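PDB 2FB6: conserved hypothetical protein from Bacteroides thetaiotaomicron, which is of unknown function but folds into a compact alpha/beta domain built on a five-stranded, all-parallel sheet flanked by helices. Local coordinates for residues 10-15 with 28-33. Sequence-based numbering, arbitrary orientation. Where two conformers were deposited one is given.
Sequences LTILWT and MYALNS
Leu10 and Ile12, alternate residues of strand 9-14, meet Tyr29 and Ala30 of helix 19-36 in a small, wholly apolar interface, a worked example of how a helix settles on a parallel sheet. The closer of the two touches joins Leu10 CD2 to Tyr29 CE2 at 3.6 Å. One methyl branch of the leucine meets an ortho carbon of the phenol, just beside the hydroxyl-bearing CZ, and approaches the ring at a slant. With CG anti to the backbone N (chi1 178°), the side chain extends toward the helix, and chi2 of 62° presents CD2 to the ring. Ile12 makes the looser touch, its terminal CD1 lying 4.2 Å from the methyl CB of Ala30. Ala30 carries a single carbon, consistent with the close approach here, where the Ile12 and Ala30 CA atoms, 8.7 Å apart, are the nearest pair between the segments.

No hydrogen bond crosses between the segments; polar bonds lie within the helix or lead to outside residues. The Ser33 hydroxyl gives a 2.8 Å bond from OG to Tyr29 O, from above the carbonyl plane, while Ser33 N reaches the same oxygen from the other face. The folded-back OG also sits 3.2 Å above the tyrosine ring plane, offset toward the rim. At its far end the phenol is anchored, Tyr29 OH bonding to Trp39 NE1; Trp39 also packs on Leu10.

The contact belongs to the beta-alpha-beta unit of strand 9-14, helix 19-36 and strand 41-46, with Leu26 of the same helix adding to the cover over Ile12. Since only carbon meets carbon between the segments, strand and helix are probably held together here by the fit and burial of apolar surface, while the hydrogen bond to Trp39 helps fix where the tyrosine ring lies.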
ATOM      1  N   LEU A  10       5.521  -9.562   1.367  1.00 11.30           N
ATOM      2  CA  LEU A  10       5.484  -8.550   2.429  1.00 12.24           C
ATOM      3  C   LEU A  10       4.249  -7.684   2.263  1.00 11.41           C
ATOM      4  O   LEU A  10       3.944  -7.252   1.159  1.00 11.19           O
ATOM      5  CB  LEU A  10       6.716  -7.641   2.343  1.00 12.20           C
ATOM      6  CG  LEU A  10       6.793  -6.489   3.363  1.00 13.98           C
ATOM      7  CD1 LEU A  10       6.841  -7.017   4.799  1.00 15.52           C
ATOM      8  CD2 LEU A  10       7.977  -5.582   3.033  1.00 15.68           C
ATOM      9  N   THR A  11       3.558  -7.413   3.368  1.00 11.58           N
ATOM     10  CA  THR A  11       2.444  -6.468   3.386  1.00 11.59           C
ATOM     11  C   THR A  11       2.829  -5.263   4.231  1.00 11.23           C
ATOM     12  O   THR A  11       3.427  -5.398   5.306  1.00 12.79           O
ATOM     13  CB  THR A  11       1.191  -7.146   3.908  1.00 12.32           C
ATOM     14  OG1 THR A  11       0.794  -8.105   2.923  1.00 14.16           O
ATOM     15  CG2 THR A  11       0.046  -6.149   4.110  1.00 13.22           C
ATOM     16  N   ILE A  12       2.523  -4.074   3.719  1.00 11.10           N
ATOM     17  CA  ILE A  12       2.721  -2.878   4.507  1.00 11.71           C
ATOM     18  C   ILE A  12       1.356  -2.252   4.728  1.00 11.25           C
ATOM     19  O   ILE A  12       0.664  -1.948   3.760  1.00 11.93           O
ATOM     20  CB  ILE A  12       3.655  -1.873   3.794  1.00 11.86           C
ATOM     21  CG1 ILE A  12       5.048  -2.498   3.591  1.00 12.43           C
ATOM     22  CG2 ILE A  12       3.757  -0.558   4.609  1.00 12.54           C
ATOM     23  CD1 ILE A  12       5.957  -1.717   2.649  1.00 14.30           C
ATOM     24  N   LEU A  13       0.973  -2.080   5.994  1.00 10.32           N
ATOM     25  CA  LEU A  13      -0.209  -1.297   6.323  1.00 11.00           C
ATOM     26  C   LEU A  13       0.243   0.153   6.487  1.00 11.19           C
ATOM     27  O   LEU A  13       0.898   0.512   7.470  1.00 11.99           O
ATOM     28  CB  LEU A  13      -0.843  -1.828   7.603  1.00 11.04           C
ATOM     29  CG  LEU A  13      -2.067  -1.084   8.152  1.00 11.37           C
ATOM     30  CD1 LEU A  13      -3.222  -1.031   7.149  1.00 12.97           C
ATOM     31  CD2 LEU A  13      -2.513  -1.729   9.448  1.00 12.30           C
ATOM     32  N   TRP A  14      -0.070   0.972   5.492  1.00 11.34           N
ATOM     33  CA  TRP A  14       0.394   2.347   5.448  1.00 11.54           C
ATOM     34  C   TRP A  14      -0.712   3.254   5.991  1.00 11.64           C
ATOM     35  O   TRP A  14      -1.714   3.506   5.317  1.00 11.23           O
ATOM     36  CB  TRP A  14       0.754   2.681   3.995  1.00 11.80           C
ATOM     37  CG  TRP A  14       1.095   4.100   3.709  1.00 12.05           C
ATOM     38  CD1 TRP A  14       1.238   5.126   4.609  1.00 11.91           C
ATOM     39  CD2 TRP A  14       1.378   4.649   2.424  1.00 11.91           C
ATOM     40  NE1 TRP A  14       1.551   6.296   3.939  1.00 11.30           N
ATOM     41  CE2 TRP A  14       1.653   6.028   2.600  1.00 12.15           C
ATOM     42  CE3 TRP A  14       1.433   4.108   1.131  1.00 13.67           C
ATOM     43  CZ2 TRP A  14       1.963   6.872   1.530  1.00 12.72           C
ATOM     44  CZ3 TRP A  14       1.727   4.960   0.052  1.00 12.87           C
ATOM     45  CH2 TRP A  14       1.989   6.324   0.263  1.00 13.22           C
ATOM     46  N   THR A  15      -0.524   3.728   7.222  1.00 12.44           N
ATOM     47  CA  THR A  15      -1.482   4.648   7.848  1.00 12.94           C
ATOM     48  C   THR A  15      -0.928   6.058   7.958  1.00 13.00           C
ATOM     49  O   THR A  15      -1.694   7.018   8.025  1.00 13.51           O
ATOM     50  CB  THR A  15      -1.907   4.201   9.276  1.00 13.38           C
ATOM     51  OG1 THR A  15      -0.823   4.383  10.187  1.00 15.70           O
ATOM     52  CG2 THR A  15      -2.376   2.737   9.299  1.00 14.24           C
HETATM   53  N   MSE A  28      11.016   3.822  -0.334  1.00 13.31           N
HETATM   54  CA  MSE A  28      12.353   3.376  -0.684  0.50 13.19           C
HETATM   55  C   MSE A  28      12.541   1.877  -0.441  1.00 13.50           C
HETATM   56  O   MSE A  28      13.088   1.152  -1.299  1.00 13.53           O
HETATM   57  CB  MSE A  28      13.405   4.162   0.071  0.50 13.72           C
HETATM   58  CG  MSE A  28      14.771   3.861  -0.435  0.50 12.60           C
HETATM   59 SE   MSE A  28      16.012   4.932   0.513  0.35 13.75          SE
HETATM   60  CE  MSE A  28      16.165   3.862   2.169  0.50 14.87           C
ATOM     61  N   TYR A  29      12.062   1.379   0.695  1.00 12.29           N
ATOM     62  CA  TYR A  29      12.233  -0.047   0.958  1.00 12.02           C
ATOM     63  C   TYR A  29      11.350  -0.884   0.026  1.00 11.65           C
ATOM     64  O   TYR A  29      11.794  -1.908  -0.498  1.00 11.62           O
ATOM     65  CB  TYR A  29      11.946  -0.363   2.418  1.00 11.83           C
ATOM     66  CG  TYR A  29      12.124  -1.834   2.728  1.00 10.69           C
ATOM     67  CD1 TYR A  29      13.375  -2.458   2.598  1.00 10.97           C
ATOM     68  CD2 TYR A  29      11.043  -2.609   3.170  1.00 10.79           C
ATOM     69  CE1 TYR A  29      13.541  -3.821   2.893  1.00  9.99           C
ATOM     70  CE2 TYR A  29      11.207  -3.957   3.459  1.00 12.54           C
ATOM     71  CZ  TYR A  29      12.441  -4.558   3.318  1.00 11.77           C
ATOM     72  OH  TYR A  29      12.551  -5.908   3.602  1.00 12.16           O
ATOM     73  N   ALA A  30      10.121  -0.441  -0.205  1.00 12.01           N
ATOM     74  CA  ALA A  30       9.213  -1.220  -1.034  1.00 11.41           C
ATOM     75  C   ALA A  30       9.732  -1.298  -2.477  1.00 11.61           C
ATOM     76  O   ALA A  30       9.797  -2.395  -3.089  1.00 12.38           O
ATOM     77  CB  ALA A  30       7.812  -0.636  -0.985  1.00 11.64           C
ATOM     78  N   LEU A  31      10.145  -0.151  -3.012  1.00 11.98           N
ATOM     79  CA  LEU A  31      10.632  -0.109  -4.401  1.00 12.60           C
ATOM     80  C   LEU A  31      11.886  -0.940  -4.593  1.00 12.41           C
ATOM     81  O   LEU A  31      11.995  -1.725  -5.553  1.00 13.08           O
ATOM     82  CB  LEU A  31      10.879   1.332  -4.860  1.00 13.02           C
ATOM     83  CG  LEU A  31       9.633   2.067  -5.313  1.00 15.03           C
ATOM     84  CD1 LEU A  31       9.881   3.564  -5.306  1.00 17.06           C
ATOM     85  CD2 LEU A  31       9.251   1.562  -6.719  1.00 15.90           C
ATOM     86  N   ASN A  32      12.847  -0.774  -3.687  1.00 12.19           N
ATOM     87  CA  ASN A  32      14.096  -1.521  -3.813  1.00 12.26           C
ATOM     88  C   ASN A  32      13.864  -3.009  -3.617  1.00 12.74           C
ATOM     89  O   ASN A  32      14.431  -3.838  -4.344  1.00 13.18           O
ATOM     90  CB  ASN A  32      15.146  -0.989  -2.844  1.00 12.33           C
ATOM     91  CG  ASN A  32      15.873   0.213  -3.405  1.00 14.40           C
ATOM     92  OD1 ASN A  32      16.912   0.065  -4.039  1.00 18.01           O
ATOM     93  ND2 ASN A  32      15.313   1.413  -3.206  1.00 15.55           N
ATOM     94  N   SER A  33      13.021  -3.352  -2.641  1.00 12.27           N
ATOM     95  CA  SER A  33      12.680  -4.754  -2.401  1.00 12.73           C
ATOM     96  C   SER A  33      12.105  -5.410  -3.640  1.00 13.04           C
ATOM     97  O   SER A  33      12.479  -6.552  -3.971  1.00 12.87           O
ATOM     98  CB  SER A  33      11.670  -4.902  -1.260  1.00 12.36           C
ATOM     99  OG  SER A  33      12.261  -4.624  -0.017  1.00 13.73           O
TER